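Local coordinates for hemerythrin HHE cation binding domain protein (Mycobacterium kansasii, PDB 6TYJ), which binds zinc or iron ions inside a hemerythrin-like bundle of helices, though its physiological role is not established, at residues A[52-55]-A[56-60]; A[115-118]-A[119-123]; A[71-74]-A[75-79]; A[144-147]-A[148-152]. All coordinates share one frame; numbering follows the deposited sequence.

Interaction 1 (A[52-55]-A[56-60]); sequences DIHF and RIEDD. With ZN (zinc ion), chain B; ZN (zinc ion), chain D.
His54 carries its ring anti to the backbone N (chi1 -173°), while Glu58, one turn on, holds CG anti to its own carbonyl carbon (chi1 -77°). These torsions lean the two side chains together over the same side of helix 38-65. Both reach one zinc ion: His54 NE2 lies 2.1 Å from it and Glu58 OE2 1.9 Å. The imidazole and carboxylate planes stand 61° apart, and Glu58 CG sits over one face of the His54 ring. His20, His114 and Glu118 complete the five ligands of this metal. The other Glu58 oxygen, OE1, binds a second zinc ion, so the carboxylate is a bridge. A hydrogen bond from His54 ND1 to His19 and the zinc ion at NE2 together fix the ring rotation. Phe55 CD1 packs 3.8 Å from Glu58 OE1, and the Phe55 ring also stacks with His80, a further metal ligand.

Asp59 OD2 is a close ligand of another zinc ion, at 2.0 Å, and Asp59 OD1 makes a longer approach of 2.7 Å. Two waters and His80 ND1 also bind that ion.

Another side of the helix carries a salt bridge. The extended chain of Arg56 brings NE to 2.9 Å from Asp52 OD1, on its syn side but from well out of the carboxylate plane.

The spacing of His54 and Glu58 is the HxxxE pattern of hemerythrin-like proteins. The Glu58 carboxylate, with a zinc ion on each oxygen, probably has its buried charge stabilised by them. It links two metal sites, so changes at one could be felt at the other.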
loop_
_atom_site.group_PDB
_atom_site.type_symbol
_atom_site.label_atom_id
_atom_site.label_comp_id
_atom_site.label_asym_id
_atom_site.label_seq_id
_atom_site.Cartn_x
_atom_site.Cartn_y
_atom_site.Cartn_z
ATOM N N ASP A 52 0.230 3.512 -3.785
ATOM C CA ASP A 52 -0.820 4.511 -4.020
ATOM C C ASP A 52 -2.188 3.860 -4.083
ATOM O O ASP A 52 -3.117 4.252 -3.357
ATOM C CB ASP A 52 -0.513 5.255 -5.327
ATOM C CG ASP A 52 -1.542 6.309 -5.683
ATOM O OD1 ASP A 52 -2.220 6.823 -4.785
ATOM O OD2 ASP A 52 -1.664 6.621 -6.876
ATOM N N ILE A 53 -2.336 2.847 -4.930
ATOM C CA ILE A 53 -3.679 2.306 -5.115
ATOM C C ILE A 53 -4.107 1.459 -3.925
ATOM O O ILE A 53 -5.316 1.358 -3.626
ATOM C CB ILE A 53 -3.788 1.541 -6.437
ATOM C CG1 ILE A 53 -3.036 0.233 -6.406
ATOM C CG2 ILE A 53 -3.257 2.391 -7.590
ATOM C CD1 ILE A 53 -2.917 -0.355 -7.843
ATOM N N HIS A 54 -3.143 0.870 -3.213
ATOM C CA HIS A 54 -3.459 0.055 -2.054
ATOM C C HIS A 54 -4.068 0.881 -0.936
ATOM O O HIS A 54 -5.130 0.521 -0.391
ATOM C CB HIS A 54 -2.191 -0.617 -1.557
ATOM C CG HIS A 54 -2.439 -1.602 -0.471
ATOM N ND1 HIS A 54 -2.891 -2.873 -0.719
ATOM C CD2 HIS A 54 -2.287 -1.506 0.870
ATOM C CE1 HIS A 54 -3.009 -3.529 0.424
ATOM N NE2 HIS A 54 -2.657 -2.713 1.401
ATOM N N PHE A 55 -3.416 1.998 -0.583
ATOM C CA PHE A 55 -3.957 2.846 0.474
ATOM C C PHE A 55 -5.297 3.430 0.065
ATOM O O PHE A 55 -6.168 3.607 0.921
ATOM C CB PHE A 55 -2.972 3.953 0.856
ATOM C CG PHE A 55 -1.855 3.476 1.744
ATOM C CD1 PHE A 55 -1.701 2.126 2.022
ATOM C CD2 PHE A 55 -0.987 4.388 2.325
ATOM C CE1 PHE A 55 -0.666 1.672 2.851
ATOM C CE2 PHE A 55 0.036 3.951 3.143
ATOM C CZ PHE A 55 0.193 2.589 3.411
ATOM N N ARG A 56 -5.486 3.719 -1.227
ATOM C CA ARG A 56 -6.769 4.284 -1.664
ATOM C C ARG A 56 -7.890 3.266 -1.555
ATOM O O ARG A 56 -8.999 3.615 -1.109
ATOM C CB ARG A 56 -6.658 4.796 -3.095
ATOM C CG ARG A 56 -5.905 6.101 -3.225
ATOM C CD ARG A 56 -6.006 6.638 -4.637
ATOM N NE ARG A 56 -5.022 7.687 -4.848
ATOM C CZ ARG A 56 -5.284 8.980 -4.733
ATOM N NH1 ARG A 56 -6.505 9.383 -4.420
ATOM N NH2 ARG A 56 -4.327 9.870 -4.950
ATOM N N ILE A 57 -7.661 2.019 -1.998
ATOM C CA ILE A 57 -8.763 1.076 -1.847
ATOM C C ILE A 57 -9.037 0.799 -0.378
ATOM O O ILE A 57 -10.218 0.623 -0.010
ATOM C CB ILE A 57 -8.579 -0.231 -2.649
ATOM C CG1 ILE A 57 -7.462 -1.110 -2.102
ATOM C CG2 ILE A 57 -8.382 0.064 -4.140
ATOM C CD1 ILE A 57 -7.450 -2.467 -2.784
ATOM N N GLU A 58 -8.017 0.823 0.489
ATOM C CA GLU A 58 -8.263 0.668 1.918
ATOM C C GLU A 58 -9.077 1.856 2.440
ATOM O O GLU A 58 -10.117 1.669 3.097
ATOM C CB GLU A 58 -6.918 0.453 2.663
ATOM C CG GLU A 58 -6.397 -0.962 2.497
ATOM C CD GLU A 58 -5.071 -1.164 3.142
ATOM O OE1 GLU A 58 -4.407 -0.187 3.461
ATOM O OE2 GLU A 58 -4.716 -2.342 3.299
ATOM N N ASP A 59 -8.664 3.094 2.105
ATOM C CA ASP A 59 -9.331 4.259 2.665
ATOM C C ASP A 59 -10.713 4.481 2.057
ATOM O O ASP A 59 -11.600 4.990 2.741
ATOM C CB ASP A 59 -8.493 5.517 2.437
ATOM C CG ASP A 59 -7.281 5.590 3.341
ATOM O OD1 ASP A 59 -7.295 4.935 4.414
ATOM O OD2 ASP A 59 -6.345 6.321 2.979
ATOM N N ASP A 60 -10.906 4.107 0.788
ATOM C CA ASP A 60 -12.135 4.470 0.073
ATOM C C ASP A 60 -13.201 3.391 0.125
ATOM O O ASP A 60 -14.400 3.711 -0.016
ATOM C CB ASP A 60 -11.811 4.757 -1.395
ATOM C CG ASP A 60 -10.858 5.936 -1.577
ATOM O OD1 ASP A 60 -10.596 6.689 -0.606
ATOM O OD2 ASP A 60 -10.408 6.141 -2.720
HETATM ZN ZN ZN B . -2.946 -3.095 3.450
HETATM ZN ZN ZN D . -4.943 6.298 4.347
HETATM O O HOH W 1 -5.387 7.297 5.915
HETATM O O HOH W 2 -3.513 7.309 3.384
#

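Interaction 2 (A[115-118]-A[119-123]); sequences ADEE and ERDMI. With ZN (zinc ion), chain B.
The HxxxE motif on helix 100-121 ends at Glu118, which runs extended beyond CG and puts OE2 2.2 Å from a zinc ion. His114, one turn earlier, binds the same metal, as do His20, His54 and Glu58. Ile123 CD1 packs against the Glu118 carboxylate, 3.7 Å from OE1.

The helix closes just beyond. Glu118 O takes Met122 N at 2.8 Å, with a weak second bond from Ile123 N, and Met122 is the first residue to leave helical geometry. Met122 CB rests 4.0 Å from Glu118 CG.

Glu117 and Asp121 both touch helix 70-91. Glu117 bends at chi2 (-92°), which turns OE2 back to within 2.7 Å of Asp121 OD2. The two carboxylates are 73° apart in plane, and one of them probably holds a proton. Nearby, Arg120 lays its guanidinium over Glu117 CA and forms a salt bridge from NE to Asp121 OD1, 3.0 Å, with a weak hydrogen bond.

Glu119 OE2 is hydrogen-bonded to the zinc ligand His20, so it acts as a second-shell residue. Histidine and carboxylate ligands on neighbouring helices are typical of the metal centre in a hemerythrin-like bundle.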
loop_
_atom_site.group_PDB
_atom_site.type_symbol
_atom_site.label_atom_id
_atom_site.label_comp_id
_atom_site.label_asym_id
_atom_site.label_seq_id
_atom_site.Cartn_x
_atom_site.Cartn_y
_atom_site.Cartn_z
ATOM N N ALA A 115 1.182 -4.167 6.788
ATOM C CA ALA A 115 0.494 -5.386 6.400
ATOM C C ALA A 115 0.335 -6.320 7.577
ATOM O O ALA A 115 -0.759 -6.842 7.816
ATOM C CB ALA A 115 1.256 -6.071 5.264
ATOM N N ASP A 116 1.426 -6.558 8.321
ATOM C CA ASP A 116 1.358 -7.442 9.479
ATOM C C ASP A 116 0.324 -6.957 10.491
ATOM O O ASP A 116 -0.456 -7.756 11.028
ATOM C CB ASP A 116 2.736 -7.565 10.155
ATOM C CG ASP A 116 3.771 -8.281 9.290
ATOM O OD1 ASP A 116 4.987 -8.126 9.568
ATOM O OD2 ASP A 116 3.388 -8.990 8.332
ATOM N N GLU A 117 0.320 -5.652 10.794
ATOM C CA GLU A 117 -0.630 -5.146 11.781
ATOM C C GLU A 117 -2.059 -5.254 11.258
ATOM O O GLU A 117 -2.977 -5.611 12.004
ATOM C CB GLU A 117 -0.314 -3.690 12.149
ATOM C CG GLU A 117 -1.179 -3.108 13.312
ATOM C CD GLU A 117 -2.468 -2.393 12.856
ATOM O OE1 GLU A 117 -2.484 -1.764 11.769
ATOM O OE2 GLU A 117 -3.473 -2.455 13.602
ATOM N N GLU A 118 -2.249 -4.974 9.971
ATOM C CA GLU A 118 -3.575 -5.099 9.383
ATOM C C GLU A 118 -4.047 -6.546 9.373
ATOM O O GLU A 118 -5.212 -6.831 9.673
ATOM C CB GLU A 118 -3.541 -4.534 7.964
ATOM C CG GLU A 118 -4.921 -4.382 7.342
ATOM C CD GLU A 118 -4.838 -3.892 5.921
ATOM O OE1 GLU A 118 -5.933 -3.651 5.335
ATOM O OE2 GLU A 118 -3.689 -3.761 5.421
ATOM N N GLU A 119 -3.165 -7.482 9.015
ATOM C CA GLU A 119 -3.596 -8.873 8.970
ATOM C C GLU A 119 -3.779 -9.478 10.360
ATOM O O GLU A 119 -4.436 -10.520 10.484
ATOM C CB GLU A 119 -2.607 -9.683 8.123
ATOM C CG GLU A 119 -2.685 -9.291 6.657
ATOM C CD GLU A 119 -1.701 -10.016 5.775
ATOM O OE1 GLU A 119 -0.963 -10.874 6.309
ATOM O OE2 GLU A 119 -1.679 -9.745 4.554
ATOM N N ARG A 120 -3.270 -8.823 11.404
ATOM C CA ARG A 120 -3.560 -9.224 12.777
ATOM C C ARG A 120 -4.924 -8.722 13.251
ATOM O O ARG A 120 -5.691 -9.469 13.875
ATOM C CB ARG A 120 -2.467 -8.698 13.713
ATOM C CG ARG A 120 -2.781 -8.940 15.194
ATOM C CD ARG A 120 -1.677 -8.463 16.142
ATOM N NE ARG A 120 -1.784 -7.045 16.491
ATOM C CZ ARG A 120 -0.854 -6.133 16.210
ATOM N NH1 ARG A 120 0.260 -6.490 15.578
ATOM N NH2 ARG A 120 -1.030 -4.867 16.567
ATOM N N ASP A 121 -5.216 -7.447 12.986
ATOM C CA ASP A 121 -6.293 -6.703 13.630
ATOM C C ASP A 121 -7.520 -6.511 12.756
ATOM O O ASP A 121 -8.620 -6.376 13.290
ATOM C CB ASP A 121 -5.807 -5.303 14.028
ATOM C CG ASP A 121 -4.821 -5.312 15.173
ATOM O OD1 ASP A 121 -4.648 -6.367 15.818
ATOM O OD2 ASP A 121 -4.222 -4.245 15.428
ATOM N N MET A 122 -7.350 -6.451 11.432
ATOM C CA MET A 122 -8.394 -5.905 10.562
ATOM C C MET A 122 -8.788 -6.811 9.404
ATOM O O MET A 122 -9.750 -6.479 8.694
ATOM C CB MET A 122 -7.969 -4.534 10.003
ATOM C CG MET A 122 -7.928 -3.420 11.049
ATOM S SD MET A 122 -9.577 -2.929 11.583
ATOM C CE MET A 122 -9.939 -1.747 10.299
ATOM N N ILE A 123 -8.101 -7.936 9.211
ATOM C CA ILE A 123 -8.416 -8.944 8.197
ATOM C C ILE A 123 -8.400 -10.316 8.862
ATOM O O ILE A 123 -7.316 -10.814 9.206
ATOM C CB ILE A 123 -7.413 -8.910 7.031
ATOM C CG1 ILE A 123 -7.378 -7.531 6.362
ATOM C CG2 ILE A 123 -7.718 -10.033 6.015
ATOM C CD1 ILE A 123 -6.233 -7.388 5.342
HETATM ZN ZN ZN B . -2.946 -3.095 3.450
#

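Interaction 3 (A[71-74]-A[75-79]); sequences KLIA and VAHAE
The CG2 methyl of Ile73 lies against the ND1-CE1 side of the His77 ring, one turn further along helix 70-91. Ile73 CG2 is 3.6 Å from His77 ND1 and also 3.6 Å from His77 CE1. The two side chains run side by side and point the same way. Two torsions set this up. Ile73 has CG2 anti to the backbone N, and His77 has CG anti to its carbonyl carbon (chi1 -77°). The ring is thereby laid back toward the preceding turn, with ND1 3.2 Å from Ile73 O.

The backbone beneath is regular helix. His77 N gives a hydrogen bond to Ile73 O at 3.0 Å, and Ala78 N gives one to Ala74 O at 2.9 Å. Val75 turns its CG2 methyl back onto Lys71 O.

Other helices cover parts of this turn. Tyr63 of helix 38-65 touches Ile73 and Ala76, and its ring meets that of His77 edge-to-face. Leu72 and Ile73 both pack on Met122, beyond the end of helix 100-121. Lys71 and Ala74 lie on the solvent side.

Asp59, which binds a zinc ion together with His80, brings OD1 to 3.0 Å from the ring carbon CD2 of His77. Ile73 brings a methyl and its carbonyl O to the ND1 side. His77 does not bind that zinc ion, although its side chain comes to about 4 Å from it. This implies that His77 is placed by packing with Ile73 and Tyr63, as a close neighbour of the metal site.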
loop_
_atom_site.group_PDB
_atom_site.type_symbol
_atom_site.label_atom_id
_atom_site.label_comp_id
_atom_site.label_asym_id
_atom_site.label_seq_id
_atom_site.Cartn_x
_atom_site.Cartn_y
_atom_site.Cartn_z
ATOM N N LYS A 71 -11.829 2.369 17.109
ATOM C CA LYS A 71 -10.444 2.506 17.562
ATOM C C LYS A 71 -9.477 1.903 16.554
ATOM O O LYS A 71 -8.419 2.487 16.266
ATOM C CB LYS A 71 -10.245 1.854 18.938
ATOM C CG LYS A 71 -8.899 2.181 19.584
ATOM C CD LYS A 71 -8.792 1.609 20.986
ATOM C CE LYS A 71 -8.164 0.231 20.961
ATOM N NZ LYS A 71 -7.609 -0.147 22.299
ATOM N N LEU A 72 -9.797 0.723 16.029
ATOM C CA LEU A 72 -8.872 0.089 15.096
ATOM C C LEU A 72 -8.843 0.821 13.760
ATOM O O LEU A 72 -7.824 0.771 13.045
ATOM C CB LEU A 72 -9.234 -1.382 14.912
ATOM C CG LEU A 72 -8.833 -2.295 16.071
ATOM C CD1 LEU A 72 -9.490 -3.658 15.911
ATOM C CD2 LEU A 72 -7.305 -2.423 16.175
ATOM N N ILE A 73 -9.940 1.498 13.406
ATOM C CA ILE A 73 -9.946 2.337 12.219
ATOM C C ILE A 73 -9.006 3.517 12.402
ATOM O O ILE A 73 -8.220 3.848 11.507
ATOM C CB ILE A 73 -11.376 2.804 11.898
ATOM C CG1 ILE A 73 -12.191 1.617 11.399
ATOM C CG2 ILE A 73 -11.312 3.895 10.889
ATOM C CD1 ILE A 73 -11.900 1.219 9.965
ATOM N N ALA A 74 -9.047 4.144 13.571
ATOM C CA ALA A 74 -8.129 5.239 13.845
ATOM C C ALA A 74 -6.687 4.769 13.733
ATOM O O ALA A 74 -5.843 5.455 13.146
ATOM C CB ALA A 74 -8.381 5.792 15.239
ATOM N N VAL A 75 -6.392 3.608 14.315
ATOM C CA VAL A 75 -5.023 3.074 14.265
ATOM C C VAL A 75 -4.610 2.794 12.828
ATOM O O VAL A 75 -3.491 3.128 12.412
ATOM C CB VAL A 75 -4.934 1.815 15.128
ATOM C CG1 VAL A 75 -3.587 1.130 14.881
ATOM C CG2 VAL A 75 -5.102 2.177 16.584
ATOM N N ALA A 76 -5.524 2.211 12.038
ATOM C CA ALA A 76 -5.251 1.891 10.644
ATOM C C ALA A 76 -4.843 3.125 9.860
ATOM O O ALA A 76 -3.863 3.106 9.100
ATOM C CB ALA A 76 -6.496 1.273 10.010
ATOM N N HIS A 77 -5.602 4.209 10.027
ATOM C CA HIS A 77 -5.300 5.441 9.318
ATOM C C HIS A 77 -4.011 6.080 9.816
ATOM O O HIS A 77 -3.242 6.633 9.020
ATOM C CB HIS A 77 -6.451 6.404 9.479
ATOM C CG HIS A 77 -7.614 6.071 8.602
ATOM N ND1 HIS A 77 -8.882 5.850 9.094
ATOM C CD2 HIS A 77 -7.702 5.932 7.259
ATOM C CE1 HIS A 77 -9.704 5.590 8.089
ATOM N NE2 HIS A 77 -9.018 5.650 6.963
ATOM N N ALA A 78 -3.772 6.043 11.130
ATOM C CA ALA A 78 -2.483 6.516 11.634
ATOM C C ALA A 78 -1.324 5.676 11.100
ATOM O O ALA A 78 -0.246 6.217 10.838
ATOM C CB ALA A 78 -2.493 6.524 13.166
ATOM N N GLU A 79 -1.512 4.361 10.913
ATOM C CA GLU A 79 -0.455 3.538 10.308
ATOM C C GLU A 79 -0.187 3.942 8.857
ATOM O O GLU A 79 0.946 3.849 8.376
ATOM C CB GLU A 79 -0.829 2.053 10.377
ATOM C CG GLU A 79 -0.725 1.404 11.753
ATOM C CD GLU A 79 0.696 1.018 12.115
ATOM O OE1 GLU A 79 0.954 0.733 13.312
ATOM O OE2 GLU A 79 1.550 1.007 11.201
#

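Interaction 4 (A[144-147]-A[148-152]); sequences AARM and EQYRG
Arg146 and Tyr150 form an i to i+4 pair on helix 133-161, which packs against helix 38-65 of the bundle. Arg146 CG lies over one face of the ring, and CD lies near CE1 and CZ. The CG atom makes a CH-pi contact 3.5 Å from the centroid of the Tyr150 ring, offset toward the rim. The far end then bends round to the phenol: Arg146 NH1 donates a hydrogen bond to Tyr150 OH at 3.0 Å. The phenol oxygen lies at the guanidinium edge, in its plane. The guanidinium and ring planes are 79° apart.

The bends at chi2 (72°) and chi3 (68°) of Arg146 turn the guanidinium back so that NH1 reaches OH. Gln149 runs alongside and brings OE1 to 3.5 Å from Arg146 CD. Its amide is nearly parallel to the guanidinium. The backbone bond from Tyr150 N to Arg146 O, 2.7 Å, holds the turn. Tyr150 keeps CG beside its backbone N, which lays the ring back over Arg146.

Further out, Tyr150 OH has a weak hydrogen bond to Asp60, and the ring touches Ile53 and Arg56. Leu61 of helix 38-65 touches Arg146.

On the side facing helix 12-32, Met147 packs on Val15 and His19, and also reaches Ile57 of helix 38-65. Arg151 runs beside Met147 and points the same way. Its charge is paired with Glu50 through a salt bridge at NH2. Back within the central pair, Arg146 CG stands 3.2 Å above the plane of the Tyr150 ring.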
loop_
_atom_site.group_PDB
_atom_site.type_symbol
_atom_site.label_atom_id
_atom_site.label_comp_id
_atom_site.label_asym_id
_atom_site.label_seq_id
_atom_site.Cartn_x
_atom_site.Cartn_y
_atom_site.Cartn_z
ATOM N N ALA A 144 -11.520 -4.894 -6.388
ATOM C CA ALA A 144 -10.719 -5.319 -7.528
ATOM C C ALA A 144 -10.903 -4.386 -8.716
ATOM O O ALA A 144 -9.923 -4.010 -9.374
ATOM C CB ALA A 144 -11.069 -6.754 -7.899
ATOM N N ALA A 145 -12.147 -3.980 -9.000
ATOM C CA ALA A 145 -12.353 -3.047 -10.108
ATOM C C ALA A 145 -11.751 -1.680 -9.801
ATOM O O ALA A 145 -11.164 -1.049 -10.681
ATOM C CB ALA A 145 -13.853 -2.917 -10.426
ATOM N N ARG A 146 -11.949 -1.175 -8.582
ATOM C CA ARG A 146 -11.401 0.123 -8.253
ATOM C C ARG A 146 -9.875 0.094 -8.314
ATOM O O ARG A 146 -9.258 1.104 -8.674
ATOM C CB ARG A 146 -11.902 0.554 -6.880
ATOM C CG ARG A 146 -11.719 2.031 -6.574
ATOM C CD ARG A 146 -12.678 2.958 -7.372
ATOM N NE ARG A 146 -14.086 2.807 -6.970
ATOM C CZ ARG A 146 -14.651 3.434 -5.934
ATOM N NH1 ARG A 146 -13.942 4.279 -5.181
ATOM N NH2 ARG A 146 -15.926 3.209 -5.649
ATOM N N MET A 147 -9.251 -1.054 -7.999
ATOM C CA MET A 147 -7.793 -1.144 -8.101
ATOM C C MET A 147 -7.328 -0.911 -9.536
ATOM O O MET A 147 -6.349 -0.189 -9.768
ATOM C CB MET A 147 -7.299 -2.501 -7.587
ATOM C CG MET A 147 -5.834 -2.514 -7.201
ATOM S SD MET A 147 -5.266 -4.156 -6.693
ATOM C CE MET A 147 -6.584 -4.663 -5.608
ATOM N N GLU A 148 -8.020 -1.506 -10.516
ATOM C CA GLU A 148 -7.673 -1.276 -11.914
ATOM C C GLU A 148 -7.854 0.199 -12.286
ATOM O O GLU A 148 -6.995 0.805 -12.942
ATOM C CB GLU A 148 -8.542 -2.163 -12.811
ATOM C CG GLU A 148 -8.431 -1.813 -14.288
ATOM C CD GLU A 148 -7.475 -2.713 -15.049
ATOM O OE1 GLU A 148 -7.203 -3.840 -14.583
ATOM O OE2 GLU A 148 -7.000 -2.289 -16.122
ATOM N N GLN A 149 -8.983 0.792 -11.889
ATOM C CA GLN A 149 -9.192 2.209 -12.163
ATOM C C GLN A 149 -8.108 3.065 -11.511
ATOM O O GLN A 149 -7.546 3.972 -12.144
ATOM C CB GLN A 149 -10.573 2.612 -11.666
ATOM C CG GLN A 149 -10.835 4.101 -11.705
ATOM C CD GLN A 149 -11.984 4.444 -10.777
ATOM O OE1 GLN A 149 -13.027 3.786 -10.806
ATOM N NE2 GLN A 149 -11.782 5.433 -9.932
ATOM N N TYR A 150 -7.791 2.786 -10.242
ATOM C CA TYR A 150 -6.781 3.588 -9.561
ATOM C C TYR A 150 -5.394 3.360 -10.158
ATOM O O TYR A 150 -4.568 4.281 -10.206
ATOM C CB TYR A 150 -6.748 3.256 -8.068
ATOM C CG TYR A 150 -7.922 3.756 -7.257
ATOM C CD1 TYR A 150 -8.791 4.702 -7.754
ATOM C CD2 TYR A 150 -8.091 3.307 -5.951
ATOM C CE1 TYR A 150 -9.857 5.160 -6.988
ATOM C CE2 TYR A 150 -9.135 3.757 -5.173
ATOM C CZ TYR A 150 -10.016 4.674 -5.704
ATOM O OH TYR A 150 -11.089 5.121 -4.940
ATOM N N ARG A 151 -5.106 2.148 -10.621
ATOM C CA ARG A 151 -3.811 1.956 -11.259
ATOM C C ARG A 151 -3.712 2.767 -12.545
ATOM O O ARG A 151 -2.660 3.340 -12.841
ATOM C CB ARG A 151 -3.543 0.473 -11.517
ATOM C CG ARG A 151 -2.092 0.247 -11.945
ATOM C CD ARG A 151 -1.740 -1.228 -12.156
ATOM N NE ARG A 151 -1.725 -2.038 -10.940
ATOM C CZ ARG A 151 -2.665 -2.908 -10.587
ATOM N NH1 ARG A 151 -3.750 -3.093 -11.353
ATOM N NH2 ARG A 151 -2.522 -3.603 -9.468
ATOM N N GLY A 152 -4.809 2.848 -13.303
ATOM C CA GLY A 152 -4.812 3.689 -14.492
ATOM C C GLY A 152 -4.516 5.141 -14.176
ATOM O O GLY A 152 -3.712 5.782 -14.853
#

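Overall arrangement
Each contact is a local one within a helix, on four different helices of one chain, and interaction 2 runs off the end of its helix. In chain order they run interaction 1 (helix 38-65), interaction 3 (helix 70-91), interaction 2 (helix 100-121) and interaction 4 (helix 133-161). Interaction 1 lies nearest the centre of the chain and touches each of the others. Its centre is about 15 Å from that of interaction 2, 14 Å from interaction 3 and 10 Å from interaction 4. Interactions 1 and 2 share a zinc ion. Interactions 2 and 3 pack together, centres about 11 Å apart. Interaction 4 touches neither of these. The metal centre thus lies inside the bundle, with helix 133-161 packed against helix 38-65.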